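Local coordinates for protein flavodoxin (Bacteroides uniformis, PDB 4J8P) that binds flavin mononucleotide and, as a member of the flavodoxin family, probably serves in electron transfer, at residues Ile85-Pro88 / Leu93-Arg96; Val10-Ala15 / Arg21-Val26; Asn99-Ile102 / Asp106-Gly109; Glu129-Thr132 / Asn138-Lys141. All coordinates share one frame; numbering follows the deposited sequence. Where two conformers were deposited one is given.

All four contacts pack against one flavodoxin-type parallel sheet. Contacts 1 and 2 lie on neighbouring central strands, tied by Gly86 N to Ala11 O and Gly86 O to Phe13 N, and both run out to the flavin mononucleotide; their protein-protein part is apolar, and polar bonds appear in contact 2 where Ser14 and Ala15 take the phosphate. Contacts 3 and 4 sit farther from the centre of the chain and away from the cofactor. Ile102 of contact 3 touches Leu130 and Trp139 of contact 4, so apolar packing runs on between them. Contact 4 is partly buried, with a water bridge at its outer side, whereas contacts 2 and 3 are buried throughout and contact 1 is buried but for Leu93.

Contact 1: residues Ile85-Pro88 / Leu93-Arg96; sequences IGFP and LAPR. With FMN (flavin mononucleotide), chain B.
Phe87 and Pro88, closing a central strand of the flavodoxin-type parallel sheet, pack in a buried apolar contact against Ala94 and Pro95 of the loop that leads into helix 96-102. The methyl of Ala94 sits almost squarely over one face of the Phe87 ring as a CH-pi contact, CB lying 3.9 Å from the ring centroid and 13° off its normal. Phe87 CB already points to the loop, and a chi1 of 44°, with CG lodged between the backbone N and the carbonyl carbon, sets the ring against Ala94. Pro95 meets the same residue nearer its backbone, CD 3.7 Å from Phe87 CB. Ile98, Pro114, Ala126 and Leu130 also touch Phe87, placing it between the sheet and the helices on this side.

Farther along the strand the two prolines meet through their ring carbons, Pro88 CG to Pro95 CG at 3.9 Å. The carbonyl oxygen of Pro88 also points at the Pro95 ring, 3.1 Å from its CD, a close carbon-oxygen approach. No hydrogen bond joins the segments; the fit is one of shape. Pro88 has a second role as part of the flavin mononucleotide pocket: its CB lies 3.3 Å from the cofactor's O5'.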
loop_
_atom_site.group_PDB
_atom_site.type_symbol
_atom_site.label_atom_id
_atom_site.label_comp_id
_atom_site.label_asym_id
_atom_site.label_seq_id
_atom_site.Cartn_x
_atom_site.Cartn_y
_atom_site.Cartn_z
ATOM N N ILE A 85 -3.921 -0.442 3.310
ATOM C CA ILE A 85 -2.897 -0.789 2.315
ATOM C C ILE A 85 -1.961 0.376 2.230
ATOM O O ILE A 85 -2.384 1.470 1.837
ATOM C CB ILE A 85 -3.515 -1.127 0.932
ATOM C CG1 ILE A 85 -4.509 -2.304 1.064
ATOM C CG2 ILE A 85 -2.373 -1.456 -0.074
ATOM C CD1 ILE A 85 -5.138 -2.685 -0.271
ATOM N N GLY A 86 -0.711 0.175 2.637
ATOM C CA GLY A 86 0.266 1.260 2.638
ATOM C C GLY A 86 1.315 1.121 1.566
ATOM O O GLY A 86 1.708 0.002 1.222
ATOM N N PHE A 87 1.795 2.253 1.079
ATOM C CA PHE A 87 2.836 2.225 0.044
ATOM C C PHE A 87 3.561 3.536 -0.078
ATOM O O PHE A 87 3.001 4.574 0.260
ATOM C CB PHE A 87 2.200 1.916 -1.344
ATOM C CG PHE A 87 0.922 2.692 -1.616
ATOM C CD1 PHE A 87 -0.318 2.167 -1.251
ATOM C CD2 PHE A 87 0.965 3.947 -2.243
ATOM C CE1 PHE A 87 -1.500 2.891 -1.457
ATOM C CE2 PHE A 87 -0.212 4.691 -2.432
ATOM C CZ PHE A 87 -1.447 4.142 -2.066
ATOM N N PRO A 88 4.784 3.523 -0.627
ATOM C CA PRO A 88 5.392 4.803 -1.022
ATOM C C PRO A 88 4.723 5.359 -2.274
ATOM O O PRO A 88 4.249 4.571 -3.084
ATOM C CB PRO A 88 6.824 4.427 -1.368
ATOM C CG PRO A 88 6.734 2.966 -1.858
ATOM C CD PRO A 88 5.596 2.343 -1.040
ATOM N N LEU A 93 1.654 7.772 -7.976
ATOM C CA LEU A 93 0.811 6.591 -8.042
ATOM C C LEU A 93 1.215 5.592 -6.977
ATOM O O LEU A 93 2.310 5.652 -6.428
ATOM C CB LEU A 93 0.969 5.918 -9.424
ATOM C CG LEU A 93 0.365 6.683 -10.616
ATOM C CD1 LEU A 93 0.969 6.190 -11.938
ATOM C CD2 LEU A 93 -1.142 6.530 -10.640
ATOM N N ALA A 94 0.363 4.580 -6.780
ATOM C CA ALA A 94 0.770 3.453 -5.998
ATOM C C ALA A 94 1.742 2.624 -6.849
ATOM O O ALA A 94 1.494 2.432 -8.057
ATOM C CB ALA A 94 -0.454 2.602 -5.645
ATOM N N PRO A 95 2.808 2.109 -6.249
ATOM C CA PRO A 95 3.656 1.147 -7.000
ATOM C C PRO A 95 2.793 0.008 -7.560
ATOM O O PRO A 95 1.794 -0.401 -6.944
ATOM C CB PRO A 95 4.645 0.650 -5.943
ATOM C CG PRO A 95 4.730 1.829 -4.943
ATOM C CD PRO A 95 3.251 2.238 -4.843
ATOM N N ARG A 96 3.171 -0.526 -8.731
ATOM C CA ARG A 96 2.329 -1.553 -9.387
ATOM C C ARG A 96 2.136 -2.836 -8.566
ATOM O O ARG A 96 1.143 -3.539 -8.793
ATOM C CB ARG A 96 2.896 -1.930 -10.762
ATOM C CG ARG A 96 3.129 -0.699 -11.668
ATOM C CD ARG A 96 1.871 0.160 -11.853
ATOM N NE ARG A 96 2.099 1.183 -12.885
ATOM C CZ ARG A 96 1.256 2.178 -13.166
ATOM N NH1 ARG A 96 0.132 2.335 -12.455
ATOM N NH2 ARG A 96 1.511 3.007 -14.175
HETATM N N1 FMN B . 7.935 11.008 -3.783
HETATM C C2 FMN B . 7.029 11.977 -4.132
HETATM O O2 FMN B . 6.787 12.944 -3.403
HETATM N N3 FMN B . 6.412 11.929 -5.389
HETATM C C4 FMN B . 6.657 10.988 -6.374
HETATM O O4 FMN B . 6.002 11.009 -7.418
HETATM C C4A FMN B . 7.689 10.012 -6.027
HETATM N N5 FMN B . 8.082 9.163 -6.955
HETATM C C5A FMN B . 9.061 8.235 -6.616
HETATM C C6 FMN B . 9.440 7.286 -7.576
HETATM C C7 FMN B . 10.338 6.270 -7.272
HETATM C C7M FMN B . 10.607 5.197 -8.294
HETATM C C8 FMN B . 10.906 6.212 -5.983
HETATM C C8M FMN B . 11.836 5.096 -5.584
HETATM C C9 FMN B . 10.552 7.169 -5.040
HETATM C C9A FMN B . 9.629 8.177 -5.328
HETATM N N10 FMN B . 9.204 9.140 -4.362
HETATM C C10 FMN B . 8.254 10.076 -4.680
HETATM C "C1'" FMN B . 9.784 9.087 -2.999
HETATM C "C2'" FMN B . 9.086 8.070 -2.095
HETATM O "O2'" FMN B . 7.664 8.136 -2.190
HETATM C "C3'" FMN B . 9.465 8.230 -0.622
HETATM O "O3'" FMN B . 10.887 8.359 -0.497
HETATM C "C4'" FMN B . 8.924 7.082 0.237
HETATM O "O4'" FMN B . 8.829 7.541 1.584
HETATM C "C5'" FMN B . 9.834 5.867 0.165
HETATM O "O5'" FMN B . 9.177 4.854 0.933
HETATM P P FMN B . 9.759 3.433 1.238
HETATM O O1P FMN B . 10.027 2.618 0.030
HETATM O O2P FMN B . 8.716 2.826 2.144
HETATM O O3P FMN B . 11.031 3.647 2.067
#

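Contact 2: residues Val10-Ala15 / Arg21-Val26; sequences VAYFSA and RAAKLV. With FMN (flavin mononucleotide), chain B.
This contact belongs to the first beta-alpha-beta unit of the flavodoxin fold: strand 7-12 leads into the loop that meets the cofactor phosphate, and helix 18-30 returns antiparallel to it, packed on the sheet. The axes of strand segment 10-12 and helix segment 21-26 run almost antiparallel, at 175°, and come within 8.6 Å. Such a close approach suits the small residue facing the strand, Ala23, whose methyl fits against the Tyr12 side chain. Its CB is 3.6 Å from Tyr12 CG and nearly as close to CB and CD1, so it meets the root of the ring, while the hydroxyl end extends beyond it. Phe34 of the next strand stacks with the Tyr12 ring.

Two residues back, on the same face of the strand, Val10 uses both branches. CG1, anti to the backbone N (chi1 175°), reaches the Ala23 carbonyl oxygen at 3.6 Å, and CG2 lies 3.9 Å from Val26 CG1. Ala27 and Val30 carry the packing on Val10 further along the helix. Everything across the strand-helix interface is van der Waals contact, without a hydrogen bond.

Beyond the strand the chain turns polar and forms part of the phosphate site, as in flavodoxins generally. Thr16 and Thr19 also bond to the cofactor, and weak bonds from the Gly17 and Ala20 amides to Ser14 OG help fix that hydroxyl. Ala15 N donates to O1P at 2.8 Å with a bent N-H...O angle of 141°, while Ser14 OG donates to phosphate oxygen O2P at 2.7 Å.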
loop_
_atom_site.group_PDB
_atom_site.type_symbol
_atom_site.label_atom_id
_atom_site.label_comp_id
_atom_site.label_asym_id
_atom_site.label_seq_id
_atom_site.Cartn_x
_atom_site.Cartn_y
_atom_site.Cartn_z
ATOM N N VAL A 10 -3.154 -4.762 8.341
ATOM C CA VAL A 10 -2.398 -3.594 7.873
ATOM C C VAL A 10 -1.366 -4.168 6.927
ATOM O O VAL A 10 -0.377 -4.752 7.389
ATOM C CB VAL A 10 -1.791 -2.733 9.001
ATOM C CG1 VAL A 10 -0.909 -1.612 8.448
ATOM C CG2 VAL A 10 -2.897 -2.171 9.886
ATOM N N ALA A 11 -1.650 -4.098 5.621
ATOM C CA ALA A 11 -0.766 -4.588 4.572
ATOM C C ALA A 11 0.051 -3.432 4.027
ATOM O O ALA A 11 -0.471 -2.312 3.923
ATOM C CB ALA A 11 -1.589 -5.216 3.460
ATOM N N TYR A 12 1.324 -3.662 3.728
ATOM C CA TYR A 12 2.118 -2.546 3.209
ATOM C C TYR A 12 3.217 -3.030 2.308
ATOM O O TYR A 12 3.734 -4.144 2.503
ATOM C CB TYR A 12 2.750 -1.724 4.371
ATOM C CG TYR A 12 3.896 -2.450 5.014
ATOM C CD1 TYR A 12 3.671 -3.417 5.988
ATOM C CD2 TYR A 12 5.209 -2.229 4.601
ATOM C CE1 TYR A 12 4.718 -4.166 6.513
ATOM C CE2 TYR A 12 6.260 -2.976 5.113
ATOM C CZ TYR A 12 6.011 -3.922 6.087
ATOM O OH TYR A 12 7.022 -4.639 6.662
ATOM N N PHE A 13 3.610 -2.153 1.372
ATOM C CA PHE A 13 4.811 -2.371 0.568
ATOM C C PHE A 13 5.827 -1.273 0.948
ATOM O O PHE A 13 5.452 -0.093 1.083
ATOM C CB PHE A 13 4.484 -2.335 -0.941
ATOM C CG PHE A 13 5.699 -2.191 -1.825
ATOM C CD1 PHE A 13 6.625 -3.226 -1.945
ATOM C CD2 PHE A 13 5.905 -1.026 -2.556
ATOM C CE1 PHE A 13 7.766 -3.070 -2.745
ATOM C CE2 PHE A 13 7.031 -0.882 -3.382
ATOM C CZ PHE A 13 7.946 -1.912 -3.483
ATOM N N SER A 14 7.126 -1.649 1.071
ATOM C CA SER A 14 8.124 -0.643 1.397
ATOM C C SER A 14 9.443 -1.071 0.792
ATOM O O SER A 14 9.869 -2.206 1.029
ATOM C CB SER A 14 8.237 -0.501 2.918
ATOM O OG SER A 14 9.178 0.489 3.313
ATOM N N ALA A 15 10.059 -0.204 0.009
ATOM C CA ALA A 15 11.348 -0.558 -0.614
ATOM C C ALA A 15 12.547 -0.161 0.248
ATOM O O ALA A 15 13.588 -0.833 0.179
ATOM C CB ALA A 15 11.470 0.092 -1.996
ATOM N N ARG A 21 7.817 1.556 8.558
ATOM C CA ARG A 21 7.752 2.139 9.908
ATOM C C ARG A 21 6.399 2.831 10.141
ATOM O O ARG A 21 5.823 2.712 11.241
ATOM C CB ARG A 21 8.936 3.092 10.113
ATOM C CG ARG A 21 10.176 2.254 10.363
ATOM C CD ARG A 21 11.482 2.955 10.127
ATOM N NE ARG A 21 12.566 2.021 10.455
ATOM C CZ ARG A 21 13.053 1.085 9.643
ATOM N NH1 ARG A 21 12.586 0.960 8.399
ATOM N NH2 ARG A 21 14.009 0.272 10.061
ATOM N N ALA A 22 5.855 3.506 9.098
ATOM C CA ALA A 22 4.531 4.091 9.246
ATOM C C ALA A 22 3.480 2.993 9.438
ATOM O O ALA A 22 2.607 3.125 10.288
ATOM C CB ALA A 22 4.194 4.946 8.028
ATOM N N ALA A 23 3.601 1.873 8.681
ATOM C CA ALA A 23 2.650 0.771 8.795
ATOM C C ALA A 23 2.705 0.099 10.163
ATOM O O ALA A 23 1.665 -0.307 10.682
ATOM C CB ALA A 23 2.911 -0.265 7.714
ATOM N N LYS A 24 3.905 0.012 10.780
ATOM C CA LYS A 24 4.013 -0.554 12.125
ATOM C C LYS A 24 3.186 0.294 13.080
ATOM O O LYS A 24 2.448 -0.252 13.904
ATOM C CB LYS A 24 5.496 -0.617 12.585
ATOM C CG LYS A 24 5.753 -1.378 13.910
ATOM C CD LYS A 24 5.426 -0.557 15.194
ATOM C CE LYS A 24 6.021 -1.110 16.476
ATOM N NZ LYS A 24 5.263 -2.266 17.020
ATOM N N LEU A 25 3.315 1.651 12.963
ATOM C CA LEU A 25 2.568 2.548 13.824
ATOM C C LEU A 25 1.056 2.397 13.601
ATOM O O LEU A 25 0.295 2.405 14.572
ATOM C CB LEU A 25 3.016 3.993 13.578
ATOM C CG LEU A 25 4.436 4.295 14.054
ATOM C CD1 LEU A 25 4.894 5.619 13.515
ATOM C CD2 LEU A 25 4.498 4.260 15.612
ATOM N N VAL A 26 0.624 2.256 12.321
ATOM C CA VAL A 26 -0.802 2.055 12.024
ATOM C C VAL A 26 -1.300 0.735 12.632
ATOM O O VAL A 26 -2.341 0.732 13.303
ATOM C CB VAL A 26 -1.066 2.099 10.497
ATOM C CG1 VAL A 26 -2.522 1.740 10.158
ATOM C CG2 VAL A 26 -0.693 3.471 9.937
HETATM N N1 FMN B . 7.935 11.008 -3.783
HETATM C C2 FMN B . 7.029 11.977 -4.132
HETATM O O2 FMN B . 6.787 12.944 -3.403
HETATM N N3 FMN B . 6.412 11.929 -5.389
HETATM C C4 FMN B . 6.657 10.988 -6.374
HETATM O O4 FMN B . 6.002 11.009 -7.418
HETATM C C4A FMN B . 7.689 10.012 -6.027
HETATM N N5 FMN B . 8.082 9.163 -6.955
HETATM C C5A FMN B . 9.061 8.235 -6.616
HETATM C C6 FMN B . 9.440 7.286 -7.576
HETATM C C7 FMN B . 10.338 6.270 -7.272
HETATM C C7M FMN B . 10.607 5.197 -8.294
HETATM C C8 FMN B . 10.906 6.212 -5.983
HETATM C C8M FMN B . 11.836 5.096 -5.584
HETATM C C9 FMN B . 10.552 7.169 -5.040
HETATM C C9A FMN B . 9.629 8.177 -5.328
HETATM N N10 FMN B . 9.204 9.140 -4.362
HETATM C C10 FMN B . 8.254 10.076 -4.680
HETATM C "C1'" FMN B . 9.784 9.087 -2.999
HETATM C "C2'" FMN B . 9.086 8.070 -2.095
HETATM O "O2'" FMN B . 7.664 8.136 -2.190
HETATM C "C3'" FMN B . 9.465 8.230 -0.622
HETATM O "O3'" FMN B . 10.887 8.359 -0.497
HETATM C "C4'" FMN B . 8.924 7.082 0.237
HETATM O "O4'" FMN B . 8.829 7.541 1.584
HETATM C "C5'" FMN B . 9.834 5.867 0.165
HETATM O "O5'" FMN B . 9.177 4.854 0.933
HETATM P P FMN B . 9.759 3.433 1.238
HETATM O O1P FMN B . 10.027 2.618 0.030
HETATM O O2P FMN B . 8.716 2.826 2.144
HETATM O O3P FMN B . 11.031 3.647 2.067
#

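Contact 3: residues Asn99-Ile102 / Asp106-Gly109; sequences NTFI and DFAG
Phe101 carries its CG anti to the backbone N, chi1 175°, which swings the ring past the end of its helix toward the loop; Phe107 answers with CG anti to its own carbonyl carbon, chi1 -68°, and sends its ring back to the helix. The two rings make an offset edge-to-face pair: the edge of Phe107 is presented to the face of Phe101, with centroids 5.5 Å apart and planes at 71°. The leading atom is Phe107 CZ, which comes to 3.6 Å from Phe101 CE2.

Alongside, the CE1 corner of the Phe107 ring lies 3.3 Å from the carbonyl oxygen of Ile102, in the last turn of the helix. The Ile102 side chain adds a looser touch, CG2 to Phe107 CD1 at 4.5 Å. No hydrogen bond crosses between the segments. The loop is instead shaped from within by an Asx turn: Ala108 N donates to Asp106 OD1 at 3.1 Å, approaching from above the carboxylate plane.

In the fold this is the end of helix 96-102 and the connection that takes the chain on to strand 111-117, one crossover of the parallel sheet. Both aromatic rings rest on strand 80-88, Phe101 on Ile85 and Phe107 on Ile83, with Leu74 and Leu77 of the preceding loop touching them as well, so the pair fills in between helix, loop and sheet.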
loop_
_atom_site.group_PDB
_atom_site.type_symbol
_atom_site.label_atom_id
_atom_site.label_comp_id
_atom_site.label_asym_id
_atom_site.label_seq_id
_atom_site.Cartn_x
_atom_site.Cartn_y
_atom_site.Cartn_z
ATOM N N ASN A 99 -1.270 -3.068 -7.165
ATOM C CA ASN A 99 -2.275 -3.630 -8.074
ATOM C C ASN A 99 -2.179 -5.169 -8.053
ATOM O O ASN A 99 -3.207 -5.850 -8.015
ATOM C CB ASN A 99 -2.088 -3.100 -9.482
ATOM C CG ASN A 99 -2.211 -1.593 -9.535
ATOM O OD1 ASN A 99 -1.205 -0.900 -9.492
ATOM N ND2 ASN A 99 -3.440 -1.093 -9.653
ATOM N N THR A 100 -0.942 -5.724 -8.061
ATOM C CA THR A 100 -0.849 -7.188 -8.007
ATOM C C THR A 100 -1.518 -7.718 -6.742
ATOM O O THR A 100 -2.273 -8.690 -6.809
ATOM C CB THR A 100 0.622 -7.625 -8.026
ATOM O OG1 THR A 100 1.269 -6.992 -9.122
ATOM C CG2 THR A 100 0.755 -9.168 -8.180
ATOM N N PHE A 101 -1.242 -7.067 -5.598
ATOM C CA PHE A 101 -1.797 -7.477 -4.319
ATOM C C PHE A 101 -3.340 -7.455 -4.355
ATOM O O PHE A 101 -3.972 -8.452 -4.005
ATOM C CB PHE A 101 -1.238 -6.562 -3.220
ATOM C CG PHE A 101 -1.820 -6.792 -1.863
ATOM C CD1 PHE A 101 -1.512 -7.946 -1.137
ATOM C CD2 PHE A 101 -2.722 -5.889 -1.317
ATOM C CE1 PHE A 101 -2.078 -8.170 0.131
ATOM C CE2 PHE A 101 -3.265 -6.103 -0.038
ATOM C CZ PHE A 101 -2.935 -7.231 0.674
ATOM N N ILE A 102 -3.936 -6.331 -4.762
ATOM C CA ILE A 102 -5.409 -6.205 -4.788
ATOM C C ILE A 102 -6.016 -7.257 -5.735
ATOM O O ILE A 102 -7.080 -7.804 -5.466
ATOM C CB ILE A 102 -5.808 -4.759 -5.181
ATOM C CG1 ILE A 102 -5.370 -3.803 -4.059
ATOM C CG2 ILE A 102 -7.315 -4.626 -5.511
ATOM C CD1 ILE A 102 -5.439 -2.277 -4.474
ATOM N N ASP A 106 -9.594 -11.604 -2.489
ATOM C CA ASP A 106 -11.005 -11.220 -2.538
ATOM C C ASP A 106 -11.241 -10.133 -1.501
ATOM O O ASP A 106 -11.246 -10.415 -0.304
ATOM C CB ASP A 106 -11.916 -12.453 -2.287
ATOM C CG ASP A 106 -13.417 -12.180 -2.361
ATOM O OD1 ASP A 106 -13.804 -11.018 -2.653
ATOM O OD2 ASP A 106 -14.200 -13.136 -2.198
ATOM N N PHE A 107 -11.374 -8.881 -1.965
ATOM C CA PHE A 107 -11.564 -7.709 -1.099
ATOM C C PHE A 107 -13.069 -7.331 -0.931
ATOM O O PHE A 107 -13.366 -6.300 -0.314
ATOM C CB PHE A 107 -10.722 -6.529 -1.627
ATOM C CG PHE A 107 -9.237 -6.772 -1.467
ATOM C CD1 PHE A 107 -8.543 -7.576 -2.365
ATOM C CD2 PHE A 107 -8.541 -6.255 -0.374
ATOM C CE1 PHE A 107 -7.184 -7.867 -2.168
ATOM C CE2 PHE A 107 -7.176 -6.492 -0.218
ATOM C CZ PHE A 107 -6.508 -7.310 -1.101
ATOM N N ALA A 108 -14.005 -8.198 -1.367
ATOM C CA ALA A 108 -15.452 -7.942 -1.229
ATOM C C ALA A 108 -15.893 -7.955 0.221
ATOM O O ALA A 108 -15.416 -8.768 1.016
ATOM C CB ALA A 108 -16.257 -8.976 -2.016
ATOM N N GLY A 109 -16.802 -7.041 0.560
ATOM C CA GLY A 109 -17.341 -6.916 1.909
ATOM C C GLY A 109 -16.357 -6.360 2.919
ATOM O O GLY A 109 -16.491 -6.618 4.126
#

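Contact 4: residues Glu129-Thr132 / Asn138-Lys141; sequences ELQT and NWGK. With SO4 (sulfate ion), chain J.
Trp139 packs tightly against one turn of helix 124-133, where Leu130 and Gln131 meet its indole, while the outer side of the contact gives way to water. The joint belongs to the last beta-alpha-beta unit of the flavodoxin-type sheet, linking helix 124-133 to the edge strand 138-144. Over one indole face lies the backbone of the helix: Gln131 CA is 3.8 Å from the centroid of the five-membered ring, 25° off the normal, a CH-pi contact. With its CG anti to the carbonyl carbon (chi1 -66°), Gln131 also lays its aliphatic part across the indole, CG reaching Trp139 CG at 3.7 Å. The six-membered ring runs on beneath Leu130, whose CB is 3.8 Å from Trp139 CH2. Ile102, Val112 and Pro114 also touch Trp139.

The far end of Gln131 behaves differently. Its amide, tilted 48° to the indole plane, does not bond to the strand directly: NE2 donates to a water at 2.9 Å, and that water donates in turn to Gly140 O at 2.8 Å. OE1 is held by Lys128 NZ. Farther out, in one of two modelled conformers, the extended Lys141 chain brings NZ to a sulfate probably from the crystallisation liquor, so this bond is doubtful.

Direct cohesion between helix and strand is therefore dispersion and CH-pi contact, with a single water as the polar bridge. The indole N-H is satisfied by Tyr134 O, in the connection between the segments, a bond that should favour this orientation of the ring without joining it to Leu130 or Gln131.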
loop_
_atom_site.group_PDB
_atom_site.type_symbol
_atom_site.label_atom_id
_atom_site.label_comp_id
_atom_site.label_asym_id
_atom_site.label_seq_id
_atom_site.Cartn_x
_atom_site.Cartn_y
_atom_site.Cartn_z
ATOM N N GLU A 129 -6.720 6.907 -8.466
ATOM C CA GLU A 129 -6.514 5.858 -9.465
ATOM C C GLU A 129 -6.900 4.486 -8.899
ATOM O O GLU A 129 -7.515 3.701 -9.615
ATOM C CB GLU A 129 -5.064 5.854 -9.958
ATOM C CG GLU A 129 -4.783 7.022 -10.882
ATOM C CD GLU A 129 -5.118 6.776 -12.341
ATOM O OE1 GLU A 129 -5.554 5.653 -12.688
ATOM O OE2 GLU A 129 -4.884 7.699 -13.150
ATOM N N LEU A 130 -6.592 4.213 -7.602
ATOM C CA LEU A 130 -7.007 2.921 -7.033
ATOM C C LEU A 130 -8.529 2.821 -6.978
ATOM O O LEU A 130 -9.090 1.765 -7.304
ATOM C CB LEU A 130 -6.418 2.736 -5.631
ATOM C CG LEU A 130 -4.902 2.480 -5.556
ATOM C CD1 LEU A 130 -4.469 2.499 -4.083
ATOM C CD2 LEU A 130 -4.530 1.093 -6.137
ATOM N N GLN A 131 -9.209 3.902 -6.532
ATOM C CA GLN A 131 -10.674 3.845 -6.459
ATOM C C GLN A 131 -11.286 3.584 -7.842
ATOM O O GLN A 131 -12.265 2.847 -7.966
ATOM C CB GLN A 131 -11.218 5.180 -5.937
ATOM C CG GLN A 131 -10.829 5.473 -4.478
ATOM C CD GLN A 131 -11.182 6.902 -4.101
ATOM O OE1 GLN A 131 -11.667 7.680 -4.931
ATOM N NE2 GLN A 131 -11.002 7.267 -2.838
ATOM N N THR A 132 -10.753 4.275 -8.862
ATOM C CA THR A 132 -11.302 4.203 -10.230
ATOM C C THR A 132 -11.049 2.796 -10.831
ATOM O O THR A 132 -11.904 2.260 -11.549
ATOM C CB THR A 132 -10.684 5.344 -11.088
ATOM O OG1 THR A 132 -10.940 6.605 -10.451
ATOM C CG2 THR A 132 -11.260 5.389 -12.538
ATOM N N ASN A 138 -14.988 -1.155 -1.072
ATOM C CA ASN A 138 -15.529 -0.091 -0.206
ATOM C C ASN A 138 -14.367 0.767 0.267
ATOM O O ASN A 138 -13.893 0.615 1.390
ATOM C CB ASN A 138 -16.289 -0.689 0.978
ATOM C CG ASN A 138 -17.395 -1.645 0.572
ATOM O OD1 ASN A 138 -18.028 -1.483 -0.483
ATOM N ND2 ASN A 138 -17.751 -2.571 1.468
ATOM N N TRP A 139 -13.917 1.687 -0.590
ATOM C CA TRP A 139 -12.796 2.547 -0.239
ATOM C C TRP A 139 -13.135 3.513 0.889
ATOM O O TRP A 139 -14.150 4.239 0.813
ATOM C CB TRP A 139 -12.335 3.351 -1.473
ATOM C CG TRP A 139 -11.728 2.471 -2.516
ATOM C CD1 TRP A 139 -12.333 1.975 -3.636
ATOM C CD2 TRP A 139 -10.413 1.912 -2.486
ATOM N NE1 TRP A 139 -11.459 1.164 -4.322
ATOM C CE2 TRP A 139 -10.282 1.083 -3.628
ATOM C CE3 TRP A 139 -9.329 2.016 -1.596
ATOM C CZ2 TRP A 139 -9.082 0.423 -3.943
ATOM C CZ3 TRP A 139 -8.158 1.332 -1.884
ATOM C CH2 TRP A 139 -8.047 0.523 -3.038
ATOM N N GLY A 140 -12.235 3.545 1.895
ATOM C CA GLY A 140 -12.280 4.525 2.983
ATOM C C GLY A 140 -11.260 5.617 2.666
ATOM O O GLY A 140 -10.256 5.368 1.979
ATOM N N LYS A 141 -11.509 6.858 3.167
ATOM C CA LYS A 141 -10.601 7.982 2.885
ATOM C C LYS A 141 -9.161 7.675 3.339
ATOM O O LYS A 141 -8.927 7.298 4.495
ATOM C CB LYS A 141 -11.126 9.260 3.553
ATOM C CG LYS A 141 -10.278 10.499 3.260
ATOM C CD LYS A 141 -10.889 11.739 3.941
ATOM C CE LYS A 141 -10.067 12.988 3.692
ATOM N NZ LYS A 141 -10.680 14.207 4.302
HETATM S S SO4 J . -8.640 16.583 3.078
HETATM O O1 SO4 J . -9.877 16.293 2.368
HETATM O O2 SO4 J . -8.856 16.411 4.516
HETATM O O3 SO4 J . -7.592 15.658 2.616
HETATM O O4 SO4 J . -8.216 17.965 2.821
HETATM O O HOH W 1 -9.668 5.765 -0.704
#